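Local atomic coordinates of Amy13K (Eubacterium rectale DSM 17629, PDB entry 6B3P), a protein that binds starch-type alpha-glucans through two tandem family 26 carbohydrate-binding modules belonging to a surface-anchored alpha-amylase of a human gut bacterium. Residues E42-M47 and A97-V102; K80-Y85 and D158-F163; E84-G89 and E93-D98. All blocks are in the same frame, centred on the assembly; numbering follows the deposited sequence. Where two conformers were deposited one is given.

Contact 1 (E42-M47 and A97-V102); sequences EGWYTM and ADWKYV. With EDO (1,2-ethanediol), chain J; EDO (1,2-ethanediol), chain L.
At the junction of the two starch-binding modules, Trp44 and Trp99 meet as a T-shaped (edge-to-face) pair. Trp44 lies on strand 44-50, in the large mixed sheet of the first module; Trp99 belongs to the connection that leads from strand 91-92 to strand 101-108 of the second. The six-membered rings have centroids 5.1 Å apart and planes at 77°, so one indole stands almost upright on the other. Trp99 presents the benzo corner of its ring: CZ2 lies above the middle of one Trp44 face, and its closest approach is to Trp44 CD2, at 3.6 Å. Trp99 CH2 follows farther along, 4.1 Å from Trp44 CE3. The backbones remain well apart, with Trp44 CA 11.6 Å from Trp99 CA, and the two side chains fill the distance. With CG anti to the carbonyl carbon (chi1 -75°), the indole of Trp99 extends from the connection across to the sheet.

The pair is part of an aromatic cluster between the beta-sheet modules. Trp86 makes an edge-to-face pair with Trp99 and also meets Trp44 steeply, while His41 stacks on Trp99. Farther along strand 44-50, Thr46 OG1 is hydrogen-bonded to Thr38 OG1 and Asn6 OD1. Neither Trp44 nor Trp99 is among the residues lining either glycan pocket; the contact packs the intermodule connection on the first module's sheet. Residues flanking the pair bind 1,2-ethanediol, probably from the crystallisation liquor. Tyr45, whose side chain leaves the strand away from the connection, has OH 2.9 Å from O1 of one such molecule, which reaches the ring at its edge. Lys100 N donates to O1 of another over 3.3 Å, and Val102 CG2 packs on C2 of that molecule at 3.7 Å.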
loop_
_atom_site.group_PDB
_atom_site.type_symbol
_atom_site.label_atom_id
_atom_site.label_comp_id
_atom_site.label_asym_id
_atom_site.label_seq_id
_atom_site.Cartn_x
_atom_site.Cartn_y
_atom_site.Cartn_z
ATOM N N GLU A 42 10.843 10.343 -7.910
ATOM C CA GLU A 42 10.722 10.844 -9.274
ATOM C C GLU A 42 11.264 9.845 -10.285
ATOM O O GLU A 42 12.364 9.320 -10.123
ATOM C CB GLU A 42 11.461 12.176 -9.417
ATOM C CG GLU A 42 11.244 12.864 -10.755
ATOM C CD GLU A 42 12.060 14.134 -10.895
ATOM O OE1 GLU A 42 12.914 14.396 -10.022
ATOM O OE2 GLU A 42 11.848 14.872 -11.880
ATOM N N GLY A 43 10.484 9.590 -11.330
ATOM C CA GLY A 43 10.892 8.688 -12.390
ATOM C C GLY A 43 10.383 7.268 -12.202
ATOM O O GLY A 43 10.440 6.464 -13.132
ATOM N N TRP A 44 9.889 6.963 -11.004
ATOM C CA TRP A 44 9.378 5.627 -10.688
ATOM C C TRP A 44 7.856 5.560 -10.779
ATOM O O TRP A 44 7.166 6.556 -10.550
ATOM C CB TRP A 44 9.813 5.200 -9.285
ATOM C CG TRP A 44 11.278 4.910 -9.152
ATOM C CD1 TRP A 44 12.284 5.817 -8.977
ATOM C CD2 TRP A 44 11.903 3.619 -9.169
ATOM N NE1 TRP A 44 13.494 5.173 -8.890
ATOM C CE2 TRP A 44 13.287 3.823 -9.003
ATOM C CE3 TRP A 44 11.425 2.313 -9.310
ATOM C CZ2 TRP A 44 14.198 2.769 -8.972
ATOM C CZ3 TRP A 44 12.333 1.268 -9.282
ATOM C CH2 TRP A 44 13.701 1.502 -9.114
ATOM N N TYR A 45 7.348 4.376 -11.112
ATOM C CA TYR A 45 5.914 4.113 -11.127
ATOM C C TYR A 45 5.636 2.805 -10.408
ATOM O O TYR A 45 6.442 1.876 -10.466
ATOM C CB TYR A 45 5.384 4.068 -12.559
ATOM C CG TYR A 45 5.574 5.378 -13.264
ATOM C CD1 TYR A 45 6.799 5.710 -13.824
ATOM C CD2 TYR A 45 4.540 6.298 -13.343
ATOM C CE1 TYR A 45 6.986 6.918 -14.456
ATOM C CE2 TYR A 45 4.715 7.507 -13.974
ATOM C CZ TYR A 45 5.942 7.818 -14.530
ATOM O OH TYR A 45 6.117 9.030 -15.163
ATOM N N THR A 46 4.489 2.742 -9.743
ATOM C CA THR A 46 4.182 1.645 -8.833
ATOM C C THR A 46 2.780 1.100 -9.063
ATOM O O THR A 46 1.839 1.864 -9.279
ATOM C CB THR A 46 4.305 2.095 -7.357
ATOM O OG1 THR A 46 5.647 2.520 -7.094
ATOM C CG2 THR A 46 3.939 0.959 -6.402
ATOM N N MET A 47 2.653 -0.225 -9.015
ATOM C CA MET A 47 1.347 -0.881 -9.009
ATOM C C MET A 47 1.288 -1.914 -7.893
ATOM O O MET A 47 2.293 -2.546 -7.558
ATOM C CB MET A 47 1.048 -1.548 -10.358
ATOM C CG MET A 47 1.984 -2.694 -10.736
ATOM S SD MET A 47 1.457 -4.305 -10.107
ATOM C CE MET A 47 0.069 -4.660 -11.179
ATOM N N ALA A 97 18.562 1.788 -1.481
ATOM C CA ALA A 97 19.003 2.226 -0.159
ATOM C C ALA A 97 18.193 3.386 0.430
ATOM O O ALA A 97 17.911 3.403 1.629
ATOM C CB ALA A 97 20.469 2.610 -0.220
ATOM N N ASP A 98 17.815 4.329 -0.430
ATOM C CA ASP A 98 17.187 5.579 -0.013
ATOM C C ASP A 98 15.683 5.458 0.242
ATOM O O ASP A 98 15.062 6.391 0.753
ATOM C CB ASP A 98 17.429 6.656 -1.073
ATOM C CG ASP A 98 16.889 6.263 -2.438
ATOM O OD1 ASP A 98 17.456 5.341 -3.064
ATOM O OD2 ASP A 98 15.900 6.878 -2.887
ATOM N N TRP A 99 15.101 4.314 -0.106
ATOM C CA TRP A 99 13.657 4.116 0.031
ATOM C C TRP A 99 13.281 3.794 1.475
ATOM O O TRP A 99 14.001 3.074 2.170
ATOM C CB TRP A 99 13.168 2.995 -0.887
ATOM C CG TRP A 99 13.089 3.372 -2.340
ATOM C CD1 TRP A 99 14.054 3.991 -3.082
ATOM C CD2 TRP A 99 11.986 3.142 -3.229
ATOM N NE1 TRP A 99 13.620 4.160 -4.377
ATOM C CE2 TRP A 99 12.355 3.648 -4.492
ATOM C CE3 TRP A 99 10.724 2.557 -3.080
ATOM C CZ2 TRP A 99 11.507 3.587 -5.598
ATOM C CZ3 TRP A 99 9.882 2.501 -4.179
ATOM C CH2 TRP A 99 10.279 3.010 -5.421
ATOM N N LYS A 100 12.151 4.339 1.917
ATOM C CA LYS A 100 11.591 4.033 3.231
ATOM C C LYS A 100 10.325 3.199 3.085
ATOM O O LYS A 100 9.797 3.045 1.982
ATOM C CB LYS A 100 11.266 5.312 4.003
ATOM C CG LYS A 100 12.400 6.305 4.100
ATOM C CD LYS A 100 13.430 5.874 5.121
ATOM C CE LYS A 100 14.447 6.977 5.379
ATOM N NZ LYS A 100 13.805 8.242 5.841
ATOM N N TYR A 101 9.841 2.674 4.205
ATOM C CA TYR A 101 8.564 1.973 4.238
ATOM C C TYR A 101 7.476 2.918 4.712
ATOM O O TYR A 101 7.403 3.259 5.892
ATOM C CB TYR A 101 8.648 0.745 5.137
ATOM C CG TYR A 101 9.549 -0.312 4.560
ATOM C CD1 TYR A 101 10.904 -0.328 4.851
ATOM C CD2 TYR A 101 9.050 -1.277 3.697
ATOM C CE1 TYR A 101 11.735 -1.285 4.315
ATOM C CE2 TYR A 101 9.873 -2.238 3.152
ATOM C CZ TYR A 101 11.216 -2.236 3.462
ATOM O OH TYR A 101 12.044 -3.194 2.926
ATOM N N VAL A 102 6.632 3.330 3.773
ATOM C CA VAL A 102 5.601 4.327 4.033
ATOM C C VAL A 102 4.234 3.664 4.060
ATOM O O VAL A 102 3.701 3.267 3.022
ATOM C CB VAL A 102 5.615 5.436 2.966
ATOM C CG1 VAL A 102 4.626 6.539 3.324
ATOM C CG2 VAL A 102 7.013 6.003 2.818
HETATM C C1 EDO J . 10.137 8.288 0.610
HETATM O O1 EDO J . 11.081 7.270 0.969
HETATM C C2 EDO J . 9.319 8.677 1.836
HETATM O O2 EDO J . 10.164 9.224 2.855
HETATM C C1 EDO L . 9.371 8.998 -16.416
HETATM O O1 EDO L . 8.681 10.191 -16.011
HETATM C C2 EDO L . 10.355 9.320 -17.538
HETATM O O2 EDO L . 9.639 9.715 -18.717
#

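Contact 2 (K80-Y85 and D158-F163). With FMT (formic acid), chain B.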
loop_
_atom_site.group_PDB
_atom_site.type_symbol
_atom_site.label_atom_id
_atom_site.label_comp_id
_atom_site.label_asym_id
_atom_site.label_seq_id
_atom_site.Cartn_x
_atom_site.Cartn_y
_atom_site.Cartn_z
ATOM N N LYS A 80 4.694 -17.937 -1.978
ATOM C CA LYS A 80 5.073 -16.750 -1.212
ATOM C C LYS A 80 3.854 -16.040 -0.629
ATOM O O LYS A 80 2.757 -16.116 -1.182
ATOM C CB LYS A 80 5.861 -15.772 -2.090
ATOM C CG LYS A 80 7.118 -16.358 -2.726
ATOM C CD LYS A 80 8.150 -16.779 -1.688
ATOM C CE LYS A 80 9.427 -17.269 -2.358
ATOM N NZ LYS A 80 10.525 -17.579 -1.395
ATOM N N ALA A 81 4.058 -15.344 0.486
ATOM C CA ALA A 81 2.994 -14.581 1.136
ATOM C C ALA A 81 2.965 -13.147 0.614
ATOM O O ALA A 81 1.918 -12.503 0.595
ATOM C CB ALA A 81 3.179 -14.594 2.646
ATOM N N GLU A 82 4.126 -12.653 0.197
ATOM C CA GLU A 82 4.242 -11.302 -0.344
ATOM C C GLU A 82 5.469 -11.187 -1.236
ATOM O O GLU A 82 6.381 -12.009 -1.152
ATOM C CB GLU A 82 4.323 -10.276 0.784
ATOM C CG GLU A 82 5.508 -10.474 1.710
ATOM C CD GLU A 82 5.394 -9.646 2.972
ATOM O OE1 GLU A 82 4.552 -9.976 3.834
ATOM O OE2 GLU A 82 6.145 -8.662 3.102
ATOM N N ALA A 83 5.494 -10.162 -2.082
ATOM C CA ALA A 83 6.641 -9.915 -2.950
ATOM C C ALA A 83 6.646 -8.478 -3.455
ATOM O O ALA A 83 5.637 -7.993 -3.966
ATOM C CB ALA A 83 6.638 -10.885 -4.124
ATOM N N GLU A 84 7.778 -7.797 -3.291
ATOM C CA GLU A 84 7.973 -6.480 -3.888
ATOM C C GLU A 84 9.156 -6.507 -4.844
ATOM O O GLU A 84 10.236 -6.982 -4.490
ATOM C CB GLU A 84 8.192 -5.405 -2.824
ATOM C CG GLU A 84 8.327 -4.013 -3.427
ATOM C CD GLU A 84 8.236 -2.897 -2.404
ATOM O OE1 GLU A 84 8.320 -3.177 -1.191
ATOM O OE2 GLU A 84 8.078 -1.730 -2.822
ATOM N N TYR A 85 8.940 -5.989 -6.050
ATOM C CA TYR A 85 9.970 -5.956 -7.080
ATOM C C TYR A 85 10.313 -4.524 -7.468
ATOM O O TYR A 85 9.459 -3.638 -7.439
ATOM C CB TYR A 85 9.518 -6.724 -8.325
ATOM C CG TYR A 85 9.382 -8.217 -8.133
ATOM C CD1 TYR A 85 10.476 -9.058 -8.282
ATOM C CD2 TYR A 85 8.156 -8.786 -7.818
ATOM C CE1 TYR A 85 10.353 -10.424 -8.112
ATOM C CE2 TYR A 85 8.024 -10.148 -7.647
ATOM C CZ TYR A 85 9.124 -10.964 -7.796
ATOM O OH TYR A 85 8.996 -12.325 -7.626
ATOM N N ASP A 158 12.370 3.110 8.545
ATOM C CA ASP A 158 13.560 2.755 7.780
ATOM C C ASP A 158 13.608 1.258 7.491
ATOM O O ASP A 158 14.303 0.820 6.573
ATOM C CB ASP A 158 14.827 3.176 8.527
ATOM C CG ASP A 158 14.954 4.682 8.658
ATOM O OD1 ASP A 158 14.110 5.405 8.091
ATOM O OD2 ASP A 158 15.903 5.149 9.322
ATOM N N VAL A 159 12.867 0.483 8.280
ATOM C CA VAL A 159 12.837 -0.966 8.132
ATOM C C VAL A 159 11.405 -1.473 8.015
ATOM O O VAL A 159 10.451 -0.778 8.367
ATOM C CB VAL A 159 13.536 -1.672 9.316
ATOM C CG1 VAL A 159 14.995 -1.233 9.409
ATOM C CG2 VAL A 159 12.800 -1.399 10.631
ATOM N N LYS A 160 11.273 -2.697 7.520
ATOM C CA LYS A 160 9.978 -3.300 7.248
ATOM C C LYS A 160 9.419 -3.977 8.495
ATOM O O LYS A 160 9.497 -5.199 8.637
ATOM C CB LYS A 160 10.115 -4.307 6.110
ATOM C CG LYS A 160 8.820 -4.867 5.584
ATOM C CD LYS A 160 9.118 -5.780 4.414
ATOM C CE LYS A 160 7.917 -6.596 4.011
ATOM N NZ LYS A 160 7.530 -7.584 5.059
ATOM N N GLN A 161 8.851 -3.177 9.394
ATOM C CA GLN A 161 8.376 -3.684 10.675
ATOM C C GLN A 161 6.871 -3.530 10.829
ATOM O O GLN A 161 6.328 -2.438 10.662
ATOM C CB GLN A 161 9.086 -2.966 11.823
ATOM C CG GLN A 161 8.842 -3.606 13.184
ATOM C CD GLN A 161 9.907 -3.251 14.203
ATOM O OE1 GLN A 161 11.103 -3.338 13.924
ATOM N NE2 GLN A 161 9.475 -2.852 15.395
ATOM N N ASN A 162 6.205 -4.635 11.147
ATOM C CA ASN A 162 4.785 -4.602 11.461
ATOM C C ASN A 162 4.558 -3.807 12.738
ATOM O O ASN A 162 5.451 -3.691 13.578
ATOM C CB ASN A 162 4.224 -6.018 11.614
ATOM C CG ASN A 162 4.321 -6.829 10.333
ATOM O OD1 ASN A 162 4.484 -6.278 9.244
ATOM N ND2 ASN A 162 4.213 -8.147 10.458
ATOM N N PHE A 163 3.361 -3.253 12.877
ATOM C CA PHE A 163 3.002 -2.512 14.074
ATOM C C PHE A 163 1.492 -2.542 14.253
ATOM O O PHE A 163 0.780 -3.162 13.463
ATOM C CB PHE A 163 3.508 -1.070 13.994
ATOM C CG PHE A 163 2.985 -0.303 12.817
ATOM C CD1 PHE A 163 3.592 -0.411 11.578
ATOM C CD2 PHE A 163 1.891 0.539 12.951
ATOM C CE1 PHE A 163 3.116 0.297 10.492
ATOM C CE2 PHE A 163 1.411 1.250 11.868
ATOM C CZ PHE A 163 2.024 1.129 10.637
HETATM C C FMT B . 7.264 -14.792 1.470
HETATM O O1 FMT B . 6.405 -13.923 1.378
HETATM O O2 FMT B . 7.044 -15.862 2.037
#
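Glu82 and Lys160 form a salt bridge at the surface between the two beta-sheet modules, linking strand 82-87 of the first to the loop between strands 150-157 and 163-168 of the second. The charged ends approach from opposite directions: Lys160 NZ donates to Glu82 OE2 at a modelled 2.6 Å. OE2 is too close to the lysine in the model, so its place, and with it the length of the bond, is less sure. The carboxylate is carried out on a chain extended beyond CG, whereas Lys160 is extended as far as CE and bent at its last torsion (chi4 -67°). The same ammonium also donates to Val182 O, and this second partner restrains its position.

Backbone bonds shape the lysine side. Lys160 is the centre of an inverse gamma turn, closed by a weak bond from Gln161 N to Val159 O at 3.1 Å. Close by, Asn162 OD1 accepts from Val182 N, so Lys160 and Asn162 together hold both O and N of Val182.

On the glutamate side a formic acid molecule, probably from the crystallisation liquor, is gripped by two consecutive amides. Ala81 N and Glu82 N both donate to its O1, each over 2.9 Å, while Lys80 CD packs 3.8 Å from C of the formic acid.

Contact 3 (E84-G89 and E93-D98); sequences EYWFDG and ETKPAD
Trp86, on strand 82-87, turns its indole toward residues 93-98, where the chain leaves the beta-hairpin of strands 82-87 and 91-92 for the second module. Two C-H groups lie over one face of the ring. Pro96 CD is 3.4 Å from the centroid of the five-membered ring and 12° off its normal; Lys95 CA sits 3.7 Å from the six-membered centroid, 13° off. Both are CH-pi contacts, and the Lys95 side chain runs alongside the indole, with CB 3.6 Å from Trp86 CH2. Glu84 CG covers the opposite face, so the indole is clamped from both sides; Glu84 OE2 beyond it is hydrogen-bonded to Thr185 OG1 and Asn6 ND2.

Tyr85 and Glu93 lie side by side and point the same way, their ring and carboxylate planes 75° apart. Glu93 CG and OE2 both come to 3.4 Å from Tyr85 CE1, so methylene and carboxylate alike lie against the ring. One water bridges the backbones, donating to Glu84 O and Glu93 O. Lys95, bent at its last two torsions, turns its ammonium away from Trp86; NZ donates to Trp99 O and, over 2.9 Å, to Pro96 O.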
loop_
_atom_site.group_PDB
_atom_site.type_symbol
_atom_site.label_atom_id
_atom_site.label_comp_id
_atom_site.label_asym_id
_atom_site.label_seq_id
_atom_site.Cartn_x
_atom_site.Cartn_y
_atom_site.Cartn_z
ATOM N N GLU A 84 7.778 -7.797 -3.291
ATOM C CA GLU A 84 7.973 -6.480 -3.888
ATOM C C GLU A 84 9.156 -6.507 -4.844
ATOM O O GLU A 84 10.236 -6.982 -4.490
ATOM C CB GLU A 84 8.192 -5.405 -2.824
ATOM C CG GLU A 84 8.327 -4.013 -3.427
ATOM C CD GLU A 84 8.236 -2.897 -2.404
ATOM O OE1 GLU A 84 8.320 -3.177 -1.191
ATOM O OE2 GLU A 84 8.078 -1.730 -2.822
ATOM N N TYR A 85 8.940 -5.989 -6.050
ATOM C CA TYR A 85 9.970 -5.956 -7.080
ATOM C C TYR A 85 10.313 -4.524 -7.468
ATOM O O TYR A 85 9.459 -3.638 -7.439
ATOM C CB TYR A 85 9.518 -6.724 -8.325
ATOM C CG TYR A 85 9.382 -8.217 -8.133
ATOM C CD1 TYR A 85 10.476 -9.058 -8.282
ATOM C CD2 TYR A 85 8.156 -8.786 -7.818
ATOM C CE1 TYR A 85 10.353 -10.424 -8.112
ATOM C CE2 TYR A 85 8.024 -10.148 -7.647
ATOM C CZ TYR A 85 9.124 -10.964 -7.796
ATOM O OH TYR A 85 8.996 -12.325 -7.626
ATOM N N TRP A 86 11.575 -4.313 -7.828
ATOM C CA TRP A 86 12.019 -3.066 -8.440
ATOM C C TRP A 86 12.625 -3.374 -9.802
ATOM O O TRP A 86 13.503 -4.230 -9.906
ATOM C CB TRP A 86 13.048 -2.352 -7.563
ATOM C CG TRP A 86 12.487 -1.780 -6.293
ATOM C CD1 TRP A 86 12.094 -0.491 -6.079
ATOM C CD2 TRP A 86 12.262 -2.476 -5.061
ATOM N NE1 TRP A 86 11.638 -0.343 -4.793
ATOM C CE2 TRP A 86 11.729 -1.546 -4.148
ATOM C CE3 TRP A 86 12.458 -3.796 -4.645
ATOM C CZ2 TRP A 86 11.391 -1.895 -2.842
ATOM C CZ3 TRP A 86 12.120 -4.139 -3.346
ATOM C CH2 TRP A 86 11.593 -3.192 -2.461
ATOM N N PHE A 87 12.152 -2.696 -10.844
ATOM C CA PHE A 87 12.728 -2.875 -12.170
ATOM C C PHE A 87 13.434 -1.605 -12.622
ATOM O O PHE A 87 12.802 -0.593 -12.915
ATOM C CB PHE A 87 11.663 -3.277 -13.189
ATOM C CG PHE A 87 12.238 -3.861 -14.444
ATOM C CD1 PHE A 87 12.770 -3.038 -15.425
ATOM C CD2 PHE A 87 12.267 -5.231 -14.635
ATOM C CE1 PHE A 87 13.312 -3.570 -16.579
ATOM C CE2 PHE A 87 12.807 -5.772 -15.789
ATOM C CZ PHE A 87 13.330 -4.939 -16.762
ATOM N N ASP A 88 14.759 -1.688 -12.666
ATOM C CA ASP A 88 15.618 -0.580 -13.055
ATOM C C ASP A 88 16.784 -1.153 -13.854
ATOM O O ASP A 88 17.889 -1.317 -13.336
ATOM C CB ASP A 88 16.106 0.182 -11.815
ATOM C CG ASP A 88 16.966 1.387 -12.158
ATOM O OD1 ASP A 88 17.019 1.763 -13.344
ATOM O OD2 ASP A 88 17.575 1.968 -11.235
ATOM N N GLY A 89 16.522 -1.477 -15.118
ATOM C CA GLY A 89 17.500 -2.143 -15.956
ATOM C C GLY A 89 17.369 -3.652 -15.904
ATOM O O GLY A 89 17.801 -4.356 -16.817
ATOM N N GLU A 93 14.728 -7.712 -6.265
ATOM C CA GLU A 93 13.900 -7.794 -5.061
ATOM C C GLU A 93 14.571 -7.060 -3.904
ATOM O O GLU A 93 14.155 -7.175 -2.749
ATOM C CB GLU A 93 13.638 -9.252 -4.684
ATOM C CG GLU A 93 12.705 -9.961 -5.638
ATOM C CD GLU A 93 12.560 -11.436 -5.322
ATOM O OE1 GLU A 93 12.457 -11.786 -4.129
ATOM O OE2 GLU A 93 12.556 -12.243 -6.272
ATOM N N THR A 94 15.612 -6.299 -4.231
ATOM C CA THR A 94 16.382 -5.562 -3.238
ATOM C C THR A 94 15.954 -4.098 -3.218
ATOM O O THR A 94 16.058 -3.395 -4.225
ATOM C CB THR A 94 17.896 -5.656 -3.524
ATOM O OG1 THR A 94 18.281 -7.034 -3.616
ATOM C CG2 THR A 94 18.703 -4.979 -2.424
ATOM N N LYS A 95 15.469 -3.644 -2.066
ATOM C CA LYS A 95 15.029 -2.261 -1.906
ATOM C C LYS A 95 16.188 -1.293 -2.133
ATOM O O LYS A 95 17.263 -1.482 -1.569
ATOM C CB LYS A 95 14.442 -2.047 -0.507
ATOM C CG LYS A 95 13.912 -0.638 -0.248
ATOM C CD LYS A 95 13.578 -0.412 1.224
ATOM C CE LYS A 95 14.828 -0.311 2.095
ATOM N NZ LYS A 95 15.626 0.917 1.817
ATOM N N PRO A 96 15.982 -0.258 -2.964
ATOM C CA PRO A 96 17.051 0.743 -3.068
ATOM C C PRO A 96 17.313 1.412 -1.721
ATOM O O PRO A 96 16.389 1.584 -0.927
ATOM C CB PRO A 96 16.509 1.743 -4.092
ATOM C CG PRO A 96 15.489 0.986 -4.871
ATOM C CD PRO A 96 14.891 -0.006 -3.921
ATOM N N ALA A 97 18.562 1.788 -1.481
ATOM C CA ALA A 97 19.003 2.226 -0.159
ATOM C C ALA A 97 18.193 3.386 0.430
ATOM O O ALA A 97 17.911 3.403 1.629
ATOM C CB ALA A 97 20.469 2.610 -0.220
ATOM N N ASP A 98 17.815 4.329 -0.430
ATOM C CA ASP A 98 17.187 5.579 -0.013
ATOM C C ASP A 98 15.683 5.458 0.242
ATOM O O ASP A 98 15.062 6.391 0.753
ATOM C CB ASP A 98 17.429 6.656 -1.073
ATOM C CG ASP A 98 16.889 6.263 -2.438
ATOM O OD1 ASP A 98 17.456 5.341 -3.064
ATOM O OD2 ASP A 98 15.900 6.878 -2.887
HETATM O O HOH W 1 11.389 -7.680 -2.032
HETATM O O HOH W 2 10.246 -9.979 -2.396
#

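How the contacts relate
Contacts 1 and 3 lie side by side, centres about 8 Å apart; contact 2 is about 14 Å from contact 1 and 13 Å from contact 3. All three reach the large mixed sheet of the first module, contacts 2 and 3 through strand 82-87, where they share Glu84 and Tyr85. Contacts 1 and 3 share Ala97 and Asp98 and touch: Trp99 CZ3 is 3.4 Å from Trp86 NE1. Along the chain, the segments of contacts 1 and 2 alternate; contact 3, local, overlaps 80-85 and 97-102. Tyr101 packs against Val159 and Lys160, tying contact 1 to contact 2. Contacts 1 and 3 pack the connection on the first module's sheet; contact 2 bridges to the second module.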